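Local coordinates for Alpha/beta hydrolase fold protein (Sphaerobacter thermophilus, PDB 3R0V) that probably acts as a hydrolase of the alpha/beta hydrolase fold, and holds a D-malate molecule in its pocket in this crystal, at residues V27-A32 against G99-A104; G31-R36 against T152-E157; A167-A172 against P176-V181. One frame throughout, in Å; residues are numbered along the deposited sequence.

Interaction 1: residues V27-A32 against G99-A104. With MLT (D-malate), chain F.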
ATOM      1  N   VAL A  27      -4.548  11.342  -2.410  1.00 11.17           N
ATOM      2  CA  VAL A  27      -5.160  10.166  -1.811  1.00 10.35           C
ATOM      3  C   VAL A  27      -4.052   9.250  -1.314  1.00 12.12           C
ATOM      4  O   VAL A  27      -3.101   8.947  -2.042  1.00 12.24           O
ATOM      5  CB  VAL A  27      -6.022   9.405  -2.822  1.00  9.66           C
ATOM      6  CG1 VAL A  27      -6.548   8.098  -2.200  1.00 11.34           C
ATOM      7  CG2 VAL A  27      -7.182  10.272  -3.281  1.00 11.87           C
ATOM      8  N   LEU A  28      -4.162   8.838  -0.056  1.00 10.77           N
ATOM      9  CA  LEU A  28      -3.193   7.912   0.533  1.00 10.41           C
ATOM     10  C   LEU A  28      -3.777   6.508   0.462  1.00 13.00           C
ATOM     11  O   LEU A  28      -4.928   6.288   0.876  1.00 13.58           O
ATOM     12  CB  LEU A  28      -2.904   8.280   1.990  1.00 12.51           C
ATOM     13  CG  LEU A  28      -2.477   9.727   2.264  1.00 14.65           C
ATOM     14  CD1 LEU A  28      -2.073   9.927   3.725  1.00 18.02           C
ATOM     15  CD2 LEU A  28      -1.349  10.151   1.371  1.00 15.81           C
ATOM     16  N   VAL A  29      -3.009   5.565  -0.081  1.00  9.88           N
ATOM     17  CA  VAL A  29      -3.465   4.187  -0.212  1.00 11.92           C
ATOM     18  C   VAL A  29      -2.611   3.288   0.678  1.00 10.82           C
ATOM     19  O   VAL A  29      -1.401   3.165   0.476  1.00 12.84           O
ATOM     20  CB  VAL A  29      -3.350   3.681  -1.674  1.00 12.20           C
ATOM     21  CG1 VAL A  29      -3.891   2.258  -1.778  1.00 12.29           C
ATOM     22  CG2 VAL A  29      -4.092   4.608  -2.642  1.00 11.49           C
ATOM     23  N   GLY A  30      -3.239   2.649   1.659  1.00 11.11           N
ATOM     24  CA  GLY A  30      -2.496   1.841   2.608  1.00 12.64           C
ATOM     25  C   GLY A  30      -2.218   0.433   2.123  1.00 10.26           C
ATOM     26  O   GLY A  30      -2.848  -0.055   1.192  1.00 10.85           O
ATOM     27  N   GLY A  31      -1.260  -0.217   2.774  1.00 11.06           N
ATOM     28  CA  GLY A  31      -0.864  -1.570   2.415  1.00 10.94           C
ATOM     29  C   GLY A  31      -1.502  -2.653   3.267  1.00 12.41           C
ATOM     30  O   GLY A  31      -2.562  -2.462   3.859  1.00 12.24           O
ATOM     31  N   ALA A  32      -0.843  -3.806   3.326  1.00 12.07           N
ATOM     32  CA  ALA A  32      -1.386  -4.937   4.063  1.00 11.57           C
ATOM     33  C   ALA A  32      -1.597  -4.547   5.521  1.00 11.85           C
ATOM     34  O   ALA A  32      -0.763  -3.878   6.127  1.00 12.57           O
ATOM     35  CB  ALA A  32      -0.458  -6.146   3.938  1.00 13.38           C
ATOM     36  N   GLY A  99       1.381  -1.334  -4.905  1.00 11.18           N
ATOM     37  CA  GLY A  99       1.028  -2.253  -5.975  1.00 11.76           C
ATOM     38  C   GLY A  99      -0.354  -1.931  -6.507  1.00 12.21           C
ATOM     39  O   GLY A  99      -0.572  -1.851  -7.718  1.00 12.82           O
ATOM     40  N   LEU A 100      -1.305  -1.740  -5.602  1.00 11.21           N
ATOM     41  CA  LEU A 100      -2.666  -1.417  -5.991  1.00 10.48           C
ATOM     42  C   LEU A 100      -2.706  -0.102  -6.773  1.00 11.80           C
ATOM     43  O   LEU A 100      -3.407   0.007  -7.786  1.00 11.51           O
ATOM     44  CB  LEU A 100      -3.557  -1.338  -4.747  1.00 12.84           C
ATOM     45  CG  LEU A 100      -5.020  -0.940  -4.928  1.00 13.67           C
ATOM     46  CD1 LEU A 100      -5.731  -1.901  -5.856  1.00 14.26           C
ATOM     47  CD2 LEU A 100      -5.698  -0.890  -3.563  1.00 15.26           C
ATOM     48  N   SER A 101      -1.958   0.887  -6.299  1.00 11.02           N
ATOM     49  CA  SER A 101      -1.912   2.193  -6.954  1.00 11.32           C
ATOM     50  C   SER A 101      -1.317   2.109  -8.354  1.00 10.83           C
ATOM     51  O   SER A 101      -1.817   2.768  -9.284  1.00 11.96           O
ATOM     52  CB  SER A 101      -1.148   3.205  -6.106  1.00 12.95           C
ATOM     53  OG  SER A 101      -1.779   3.385  -4.851  1.00 14.29           O
ATOM     54  N   LEU A 102      -0.260   1.311  -8.512  1.00 11.24           N
ATOM     55  CA  LEU A 102       0.349   1.105  -9.826  1.00 10.94           C
ATOM     56  C   LEU A 102      -0.620   0.398 -10.772  1.00 10.49           C
ATOM     57  O   LEU A 102      -0.755   0.789 -11.928  1.00 12.20           O
ATOM     58  CB  LEU A 102       1.674   0.332  -9.704  1.00 10.35           C
ATOM     59  CG  LEU A 102       2.823   1.108  -9.057  1.00 10.66           C
ATOM     60  CD1 LEU A 102       3.839   0.174  -8.422  1.00 12.75           C
ATOM     61  CD2 LEU A 102       3.500   1.998 -10.102  1.00 14.94           C
ATOM     62  N   LEU A 103      -1.297  -0.639 -10.286  1.00 10.41           N
ATOM     63  CA  LEU A 103      -2.322  -1.300 -11.090  1.00 11.14           C
ATOM     64  C   LEU A 103      -3.414  -0.315 -11.499  1.00 11.05           C
ATOM     65  O   LEU A 103      -3.872  -0.329 -12.641  1.00 13.42           O
ATOM     66  CB  LEU A 103      -2.924  -2.476 -10.326  1.00 11.84           C
ATOM     67  CG  LEU A 103      -1.976  -3.647 -10.054  1.00 12.08           C
ATOM     68  CD1 LEU A 103      -2.678  -4.611  -9.119  1.00 13.95           C
ATOM     69  CD2 LEU A 103      -1.623  -4.324 -11.360  1.00 13.72           C
ATOM     70  N   ALA A 104      -3.829   0.540 -10.570  1.00 11.64           N
ATOM     71  CA  ALA A 104      -4.891   1.508 -10.857  1.00 11.97           C
ATOM     72  C   ALA A 104      -4.430   2.500 -11.925  1.00 13.36           C
ATOM     73  O   ALA A 104      -5.189   2.849 -12.837  1.00 13.41           O
ATOM     74  CB  ALA A 104      -5.304   2.240  -9.582  1.00 12.74           C
TER
HETATM   75  C1  MLT F 264       2.914  -4.865   2.575  1.00  9.81           C
HETATM   76  O1  MLT F 264       1.921  -4.086   2.398  1.00 16.30           O
HETATM   77  O2  MLT F 264       3.492  -5.407   1.633  1.00 25.71           O
HETATM   78  C2  MLT F 264       3.380  -5.086   3.988  1.00 33.26           C
HETATM   79  O3  MLT F 264       2.776  -4.143   4.851  1.00 41.83           O
HETATM   80  C3  MLT F 264       4.898  -5.002   4.075  1.00 36.68           C
HETATM   81  C4  MLT F 264       5.331  -4.844   5.516  1.00 41.47           C
HETATM   82  O4  MLT F 264       4.503  -4.612   6.425  1.00 43.26           O
HETATM   83  O5  MLT F 264       6.537  -4.944   5.822  1.00 46.58           O

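Interaction 2: residues G31-R36 against T152-E157. With MLT (D-malate), chain F.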
ATOM      1  N   GLY A  31      -1.260  -0.217   2.774  1.00 11.06           N
ATOM      2  CA  GLY A  31      -0.864  -1.570   2.415  1.00 10.94           C
ATOM      3  C   GLY A  31      -1.502  -2.653   3.267  1.00 12.41           C
ATOM      4  O   GLY A  31      -2.562  -2.462   3.859  1.00 12.24           O
ATOM      5  N   ALA A  32      -0.843  -3.806   3.326  1.00 12.07           N
ATOM      6  CA  ALA A  32      -1.386  -4.937   4.063  1.00 11.57           C
ATOM      7  C   ALA A  32      -1.597  -4.547   5.521  1.00 11.85           C
ATOM      8  O   ALA A  32      -0.763  -3.878   6.127  1.00 12.57           O
ATOM      9  CB  ALA A  32      -0.458  -6.146   3.938  1.00 13.38           C
ATOM     10  N   LEU A  33      -2.740  -4.964   6.061  1.00 11.68           N
ATOM     11  CA  LEU A  33      -3.080  -4.768   7.470  1.00 12.52           C
ATOM     12  C   LEU A  33      -3.274  -3.321   7.875  1.00 15.16           C
ATOM     13  O   LEU A  33      -3.363  -3.015   9.061  1.00 18.42           O
ATOM     14  CB  LEU A  33      -2.053  -5.438   8.390  1.00 13.06           C
ATOM     15  CG  LEU A  33      -1.849  -6.918   8.067  1.00 12.55           C
ATOM     16  CD1 LEU A  33      -0.651  -7.453   8.834  1.00 15.56           C
ATOM     17  CD2 LEU A  33      -3.100  -7.732   8.394  1.00 17.00           C
ATOM     18  N   SER A  34      -3.344  -2.430   6.893  1.00 14.56           N
ATOM     19  CA  SER A  34      -3.549  -1.020   7.175  1.00 15.56           C
ATOM     20  C   SER A  34      -5.027  -0.678   7.241  1.00 14.58           C
ATOM     21  O   SER A  34      -5.863  -1.339   6.623  1.00 19.04           O
ATOM     22  CB  SER A  34      -2.929  -0.180   6.063  1.00 17.26           C
ATOM     23  OG  SER A  34      -3.733  -0.272   4.899  1.00 20.20           O
ATOM     24  N   THR A  35      -5.341   0.383   7.974  1.00 16.75           N
ATOM     25  CA  THR A  35      -6.636   1.047   7.844  1.00 17.60           C
ATOM     26  C   THR A  35      -6.323   2.513   7.621  1.00 18.60           C
ATOM     27  O   THR A  35      -5.156   2.888   7.495  1.00 22.05           O
ATOM     28  CB  THR A  35      -7.492   0.901   9.098  1.00 20.13           C
ATOM     29  OG1 THR A  35      -6.882   1.617  10.180  1.00 23.04           O
ATOM     30  CG2 THR A  35      -7.668  -0.573   9.468  1.00 22.09           C
ATOM     31  N   ARG A  36      -7.349   3.354   7.581  1.00 16.13           N
ATOM     32  CA  ARG A  36      -7.123   4.764   7.295  1.00 19.01           C
ATOM     33  C   ARG A  36      -6.312   5.446   8.397  1.00 24.36           C
ATOM     34  O   ARG A  36      -5.601   6.415   8.137  1.00 21.38           O
ATOM     35  CB  ARG A  36      -8.448   5.492   7.016  1.00 19.22           C
ATOM     36  CG  ARG A  36      -9.310   5.834   8.219  1.00 21.98           C
ATOM     37  CD  ARG A  36     -10.667   6.323   7.724  1.00 21.09           C
ATOM     38  NE  ARG A  36     -11.402   7.103   8.713  1.00 27.13           N
ATOM     39  CZ  ARG A  36     -12.378   6.604   9.463  1.00 33.45           C
ATOM     40  NH1 ARG A  36     -12.999   7.366  10.350  1.00 32.28           N
ATOM     41  NH2 ARG A  36     -12.731   5.334   9.318  1.00 32.50           N
ATOM     42  N   THR A 152       1.774 -13.090  11.742  1.00 10.61           N
ATOM     43  CA  THR A 152       3.152 -13.536  11.882  1.00 11.63           C
ATOM     44  C   THR A 152       3.634 -14.262  10.625  1.00 11.04           C
ATOM     45  O   THR A 152       4.757 -14.053  10.166  1.00 12.19           O
ATOM     46  CB  THR A 152       3.276 -14.460  13.092  1.00 11.97           C
ATOM     47  OG1 THR A 152       2.918 -13.722  14.263  1.00 14.31           O
ATOM     48  CG2 THR A 152       4.708 -14.968  13.237  1.00 14.18           C
ATOM     49  N   TYR A 153       2.764 -15.093  10.064  1.00 10.47           N
ATOM     50  CA  TYR A 153       3.081 -15.862   8.871  1.00 10.59           C
ATOM     51  C   TYR A 153       3.265 -14.931   7.677  1.00 10.95           C
ATOM     52  O   TYR A 153       4.234 -15.052   6.933  1.00 11.64           O
ATOM     53  CB  TYR A 153       1.994 -16.909   8.605  1.00 12.26           C
ATOM     54  CG  TYR A 153       2.281 -17.828   7.443  1.00 11.42           C
ATOM     55  CD1 TYR A 153       3.280 -18.788   7.516  1.00 13.12           C
ATOM     56  CD2 TYR A 153       1.524 -17.748   6.281  1.00 12.62           C
ATOM     57  CE1 TYR A 153       3.531 -19.643   6.448  1.00 12.89           C
ATOM     58  CE2 TYR A 153       1.760 -18.599   5.214  1.00 13.93           C
ATOM     59  CZ  TYR A 153       2.767 -19.531   5.301  1.00 13.41           C
ATOM     60  OH  TYR A 153       3.013 -20.379   4.248  1.00 17.28           O
ATOM     61  N   PHE A 154       2.330 -14.002   7.495  1.00 10.25           N
ATOM     62  CA  PHE A 154       2.481 -13.001   6.440  1.00  9.71           C
ATOM     63  C   PHE A 154       3.823 -12.264   6.565  1.00 11.12           C
ATOM     64  O   PHE A 154       4.572 -12.131   5.592  1.00 11.74           O
ATOM     65  CB  PHE A 154       1.338 -11.984   6.492  1.00 11.90           C
ATOM     66  CG  PHE A 154       1.652 -10.688   5.783  1.00 10.87           C
ATOM     67  CD1 PHE A 154       1.688 -10.626   4.401  1.00 13.00           C
ATOM     68  CD2 PHE A 154       1.933  -9.544   6.504  1.00 14.07           C
ATOM     69  CE1 PHE A 154       1.986  -9.434   3.760  1.00 12.67           C
ATOM     70  CE2 PHE A 154       2.238  -8.356   5.864  1.00 16.07           C
ATOM     71  CZ  PHE A 154       2.263  -8.307   4.504  1.00 13.18           C
HETATM   72  N   MSE A 155       4.146 -11.794   7.764  1.00 10.07           N
HETATM   73  CA  MSE A 155       5.360 -11.012   7.921  0.54 11.84           C
HETATM   74  C   MSE A 155       6.628 -11.808   7.700  1.00 12.11           C
HETATM   75  O   MSE A 155       7.542 -11.329   7.043  1.00 13.04           O
HETATM   76  CB  MSE A 155       5.386 -10.339   9.277  0.54 13.70           C
HETATM   77  CG  MSE A 155       4.280  -9.344   9.387  0.54 12.24           C
HETATM   78 SE   MSE A 155       4.447  -8.254  10.945  0.54 43.18          SE
HETATM   79  CE  MSE A 155       2.946  -7.066  10.555  0.54 23.33           C
ATOM     80  N   THR A 156       6.685 -13.021   8.237  1.00 11.38           N
ATOM     81  CA  THR A 156       7.892 -13.832   8.126  1.00 11.81           C
ATOM     82  C   THR A 156       8.032 -14.546   6.792  1.00 15.58           C
ATOM     83  O   THR A 156       9.130 -14.602   6.232  1.00 21.43           O
ATOM     84  CB  THR A 156       7.958 -14.887   9.247  1.00 14.23           C
ATOM     85  OG1 THR A 156       6.772 -15.704   9.213  1.00 13.44           O
ATOM     86  CG2 THR A 156       8.088 -14.218  10.610  1.00 14.36           C
ATOM     87  N   GLU A 157       6.938 -15.107   6.291  1.00 12.28           N
ATOM     88  CA  GLU A 157       6.992 -15.909   5.077  1.00 13.55           C
ATOM     89  C   GLU A 157       6.498 -15.154   3.849  1.00 14.68           C
ATOM     90  O   GLU A 157       6.946 -15.419   2.739  1.00 18.04           O
ATOM     91  CB  GLU A 157       6.218 -17.221   5.258  1.00 14.20           C
ATOM     92  CG  GLU A 157       6.746 -18.087   6.379  1.00 17.85           C
ATOM     93  CD  GLU A 157       8.210 -18.438   6.199  1.00 27.26           C
ATOM     94  OE1 GLU A 157       8.671 -18.564   5.038  1.00 24.41           O
ATOM     95  OE2 GLU A 157       8.902 -18.583   7.229  1.00 36.97           O
TER
HETATM   96  C1  MLT F 264       2.914  -4.865   2.575  1.00  9.81           C
HETATM   97  O1  MLT F 264       1.921  -4.086   2.398  1.00 16.30           O
HETATM   98  O2  MLT F 264       3.492  -5.407   1.633  1.00 25.71           O
HETATM   99  C2  MLT F 264       3.380  -5.086   3.988  1.00 33.26           C
HETATM  100  O3  MLT F 264       2.776  -4.143   4.851  1.00 41.83           O
HETATM  101  C3  MLT F 264       4.898  -5.002   4.075  1.00 36.68           C
HETATM  102  C4  MLT F 264       5.331  -4.844   5.516  1.00 41.47           C
HETATM  103  O4  MLT F 264       4.503  -4.612   6.425  1.00 43.26           O
HETATM  104  O5  MLT F 264       6.537  -4.944   5.822  1.00 46.58           O

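Interaction 3: residues A167-A172 against P176-V181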
ATOM      1  N   ALA A 167       8.395 -10.585  16.351  1.00 14.47           N
ATOM      2  CA  ALA A 167       8.050 -10.790  17.748  1.00 14.73           C
ATOM      3  C   ALA A 167       7.915  -9.450  18.468  1.00 15.41           C
ATOM      4  O   ALA A 167       7.055  -9.287  19.327  1.00 19.66           O
ATOM      5  CB  ALA A 167       9.080 -11.692  18.428  1.00 14.53           C
ATOM      6  N   GLN A 168       8.766  -8.493  18.119  1.00 14.65           N
ATOM      7  CA  GLN A 168       8.680  -7.154  18.693  0.52 19.82           C
ATOM      8  C   GLN A 168       7.374  -6.456  18.300  1.00 19.09           C
ATOM      9  O   GLN A 168       6.736  -5.811  19.131  1.00 21.00           O
ATOM     10  CB  GLN A 168       9.881  -6.309  18.268  0.52 21.78           C
ATOM     11  CG  GLN A 168       9.927  -4.948  18.930  0.52 22.84           C
ATOM     12  CD  GLN A 168       9.951  -5.046  20.439  0.52 19.56           C
ATOM     13  OE1 GLN A 168      10.610  -5.917  21.006  0.52 29.32           O
ATOM     14  NE2 GLN A 168       9.223  -4.152  21.101  0.52 23.00           N
HETATM   15  N   MSE A 169       6.974  -6.590  17.035  1.00 17.10           N
HETATM   16  CA  MSE A 169       5.689  -6.024  16.592  1.00 17.45           C
HETATM   17  C   MSE A 169       4.522  -6.553  17.424  1.00 19.07           C
HETATM   18  O   MSE A 169       3.562  -5.832  17.701  1.00 20.47           O
HETATM   19  CB  MSE A 169       5.414  -6.346  15.125  1.00 23.11           C
HETATM   20  CG  MSE A 169       6.513  -6.002  14.152  1.00 31.60           C
HETATM   21 SE   MSE A 169       5.917  -6.419  12.348  0.49 29.67          SE
HETATM   22  CE  MSE A 169       4.652  -4.950  12.182  1.00 47.16           C
ATOM     23  N   GLN A 170       4.593  -7.823  17.801  1.00 18.60           N
ATOM     24  CA  GLN A 170       3.535  -8.464  18.573  0.61 19.26           C
ATOM     25  C   GLN A 170       3.368  -7.817  19.943  1.00 24.46           C
ATOM     26  O   GLN A 170       2.318  -7.938  20.577  1.00 26.43           O
ATOM     27  CB  GLN A 170       3.835  -9.954  18.729  0.61 18.57           C
ATOM     28  CG  GLN A 170       3.758 -10.711  17.425  0.61 18.28           C
ATOM     29  CD  GLN A 170       4.535 -12.012  17.436  0.61 21.44           C
ATOM     30  OE1 GLN A 170       5.112 -12.404  18.454  0.61 22.07           O
ATOM     31  NE2 GLN A 170       4.573 -12.679  16.289  0.61 18.02           N
ATOM     32  N   GLN A 171       4.415  -7.140  20.399  1.00 29.16           N
ATOM     33  CA  GLN A 171       4.397  -6.477  21.696  1.00 34.64           C
ATOM     34  C   GLN A 171       3.903  -5.036  21.583  1.00 33.26           C
ATOM     35  O   GLN A 171       3.662  -4.380  22.594  1.00 38.59           O
ATOM     36  CB  GLN A 171       5.795  -6.497  22.324  1.00 37.45           C
ATOM     37  CG  GLN A 171       6.343  -7.891  22.587  1.00 40.85           C
ATOM     38  CD  GLN A 171       5.580  -8.616  23.675  1.00 50.59           C
ATOM     39  OE1 GLN A 171       4.764  -8.020  24.377  1.00 53.79           O
ATOM     40  NE2 GLN A 171       5.845  -9.909  23.824  1.00 57.66           N
ATOM     41  N   ALA A 172       3.755  -4.546  20.356  1.00 29.13           N
ATOM     42  CA  ALA A 172       3.405  -3.146  20.131  1.00 26.71           C
ATOM     43  C   ALA A 172       1.896  -2.910  20.126  1.00 27.71           C
ATOM     44  O   ALA A 172       1.116  -3.833  19.891  1.00 23.89           O
ATOM     45  CB  ALA A 172       4.008  -2.649  18.838  1.00 25.54           C
ATOM     46  N   PRO A 176      -3.042  -5.551  17.876  1.00 16.33           N
ATOM     47  CA  PRO A 176      -4.468  -5.909  17.827  1.00 16.58           C
ATOM     48  C   PRO A 176      -5.193  -5.374  16.583  1.00 15.01           C
ATOM     49  O   PRO A 176      -6.048  -6.081  16.038  1.00 15.06           O
ATOM     50  CB  PRO A 176      -5.036  -5.273  19.100  1.00 21.04           C
ATOM     51  CG  PRO A 176      -3.869  -5.181  20.029  1.00 22.94           C
ATOM     52  CD  PRO A 176      -2.674  -4.906  19.152  1.00 19.39           C
ATOM     53  N   GLY A 177      -4.841  -4.171  16.130  1.00 14.65           N
ATOM     54  CA  GLY A 177      -5.444  -3.613  14.931  1.00 16.17           C
ATOM     55  C   GLY A 177      -5.139  -4.454  13.704  1.00 14.26           C
ATOM     56  O   GLY A 177      -5.978  -4.610  12.819  1.00 15.88           O
HETATM   57  N   MSE A 178      -3.929  -5.000  13.647  1.00 14.64           N
HETATM   58  CA  MSE A 178      -3.542  -5.852  12.535  1.00 16.54           C
HETATM   59  C   MSE A 178      -4.305  -7.169  12.579  1.00 12.70           C
HETATM   60  O   MSE A 178      -4.821  -7.643  11.557  1.00 15.03           O
HETATM   61  CB  MSE A 178      -2.038  -6.116  12.572  1.00 15.70           C
HETATM   62  CG  MSE A 178      -1.200  -4.892  12.297  1.00 11.84           C
HETATM   63 SE   MSE A 178       0.706  -5.310  12.470  0.72 28.72          SE
HETATM   64  CE  MSE A 178       1.389  -3.892  11.335  1.00 36.19           C
ATOM     65  N   GLU A 179      -4.390  -7.762  13.762  1.00 13.24           N
ATOM     66  CA  GLU A 179      -5.172  -8.981  13.908  1.00 11.67           C
ATOM     67  C   GLU A 179      -6.612  -8.763  13.459  1.00 12.05           C
ATOM     68  O   GLU A 179      -7.206  -9.627  12.803  1.00 13.72           O
ATOM     69  CB  GLU A 179      -5.162  -9.471  15.359  1.00 13.60           C
ATOM     70  CG  GLU A 179      -3.837 -10.035  15.819  1.00 14.96           C
ATOM     71  CD  GLU A 179      -3.838 -10.404  17.296  1.00 20.48           C
ATOM     72  OE1 GLU A 179      -4.445  -9.665  18.097  1.00 31.75           O
ATOM     73  OE2 GLU A 179      -3.218 -11.424  17.656  1.00 20.63           O
ATOM     74  N   ALA A 180      -7.175  -7.611  13.812  1.00 12.98           N
ATOM     75  CA  ALA A 180      -8.569  -7.332  13.475  1.00 13.54           C
ATOM     76  C   ALA A 180      -8.842  -7.370  11.972  1.00 14.58           C
ATOM     77  O   ALA A 180      -9.948  -7.713  11.544  1.00 15.58           O
ATOM     78  CB  ALA A 180      -9.007  -5.991  14.063  1.00 13.85           C
ATOM     79  N   VAL A 181      -7.844  -7.020  11.167  1.00 12.11           N
ATOM     80  CA  VAL A 181      -8.030  -7.016   9.717  1.00 13.09           C
ATOM     81  C   VAL A 181      -7.231  -8.116   9.017  1.00 11.67           C
ATOM     82  O   VAL A 181      -7.050  -8.072   7.802  1.00 12.95           O
ATOM     83  CB  VAL A 181      -7.721  -5.634   9.080  1.00 12.09           C
ATOM     84  CG1 VAL A 181      -8.717  -4.588   9.584  1.00 15.30           C
ATOM     85  CG2 VAL A 181      -6.307  -5.203   9.374  1.00 15.32           C
TER

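Interaction 1: residues V27-A32 against G99-A104
Val-29 meets Leu-100 and Ser-101, and these two pairs make up the whole contact between the end of strand 25-29 and helix 96-106. The closest pair of CA atoms, Val-29 and Ser-101, is 7.2 Å apart, and no hydrogen bond crosses between the segments, so side chains alone bridge strand and helix. The apolar part is one pair of methyls: Val-29 CG1 lies 4.0 Å from Leu-100 CD2, the two side chains crossing at about a right angle. Both CG1 of Val-29 and CG of Leu-100 stand anti to their own backbone N (chi1 -178° and 177°), which turns each branch toward the other.

The second meeting is of an apolar group with a polar one. Val-29 CG2 comes within 3.4 Å of Ser-101 OG, and CB of the same valine is also close to that oxygen. This is van der Waals contact. The polar need of the buried hydroxyl is met within its own helix, where Ser-101 OG is hydrogen-bonded to Gly-97 O one turn earlier, so the contact with the valine costs the hydroxyl no bond. Val-91 and Leu-78 also touch Val-29, from the neighbouring strand and from helix 71-84.

Polar binding appears where the strand runs out into loop. Ala-32 N donates to O1 of D-malate over 2.9 Å, at a nearly straight N-H...O angle of 166°, while Ser-96 N, at the start of helix 96-106, holds the same ligand. Gly-31 CA passes 3.8 Å from malate O1, and a side chain there would collide with that oxygen. Two backbone amides gripping one ligand, with the GxSxG sequence at the junction of strand 89-94 and helix 96-106, are consistent with the oxyanion hole and nucleophile elbow of an alpha/beta hydrolase.

Interaction 2: residues G31-R36 against T152-E157
Ala-32 and Phe-154 are the nearest backbone pair, their CA atoms 9.3 Å apart: a type II beta turn from Gly-31 to Ser-34 faces helix 147-158, which widens into a pi-type turn at 154-157. Gly-31 O accepts from both Ser-34 N and Ser-34 OG, the hydroxyl at 2.7 Å and tilted 21° from the carbonyl plane, which ties the turn together. Ala-32 CB approaches Phe-154 CZ obliquely at 3.5 Å, and Leu-33 CD1 reaches CD2 of the same ring, the two side chains running antiparallel past one another. The turn follows a strand of the central sheet; the helix lies in the insertion between strands 111-117 and 209-213, which corresponds to the cap of other alpha/beta hydrolases, and D-malate lies between the two. Malate C2 is 3.4 Å from Phe-154 CZ at the ring edge. With CG anti to the backbone N (chi1 160°), the ring extends toward both turn and ligand. Replacing the ring by an alanine methyl is likely to open a gap beside malate C2 and to leave Ala-32 CB without its aromatic neighbour. The extended chain of Met-155, a selenomethionine, comes across Leu-33 at a slant, its CE 4.0 Å from Leu-33 CD1 in one of two modelled conformers.

Interaction 3: residues A167-A172 against P176-V181
Segments 167-172 and 176-181, each largely helical, are joined by only three residues, and Met-169 and Met-178 are the side chains that touch between them. They belong to two successive helices, 163-170 and 175-180, of the helical insertion between the sheet strands 111-117 and 209-213, which corresponds to the cap of many alpha/beta hydrolases.

Both residues are selenomethionines, and their ends carry most of the contact. The Met-178 chain runs extended beyond CG, with chi2 at 177°, and carries its selenium and CE across toward the first helix. Met-169 leaves its helix at the side and bends at its last torsion (chi3 72°), so that CE swings back to the partner. The two side chains cross at about a right angle, and CE of Met-169 also lies 4.0 Å from SE of Met-178. The meeting is purely apolar, and no hydrogen bond crosses between the segments. Leu-33 touches Met-178 as well, so Met-178 sits beside the residue next in the chain to the pocket residue Ala-32. Trp-175, just before the second segment, packs on Met-169 and Gln-170.

Toward the loop the contact thins out. There Ala-172 O passes 4.0 Å from Pro-176 CD, a backbone oxygen beside the ring of the proline in the first turn of helix 175-180. Within the first segment, Ala-172 N is hydrogen-bonded to Met-169 O. At the inner end, the methyl carbons Met-169 CE and Met-178 CE meet tip to tip at 3.5 Å.

How the interactions relate
Interactions 1 and 2 both set out from the end of strand 25-29, sharing Gly-31 and Ala-32, and both touch the D-malate; their centres are 14 Å apart. Interaction 3 comes later in the chain. Interaction 1 lies in the core, where strand 25-29 of the central sheet meets helix 96-106, while interaction 2 carries the loop after that strand to helix 147-158. Interaction 3, centred 9 Å from interaction 2 and 22 Å from interaction 1, joins the next two helices, 163-170 and 175-180, nearer the surface. Leu-33 of interaction 2 touches Met-178 of interaction 3, so the loop 31-36 links the sheet, the ligand and the cap helices.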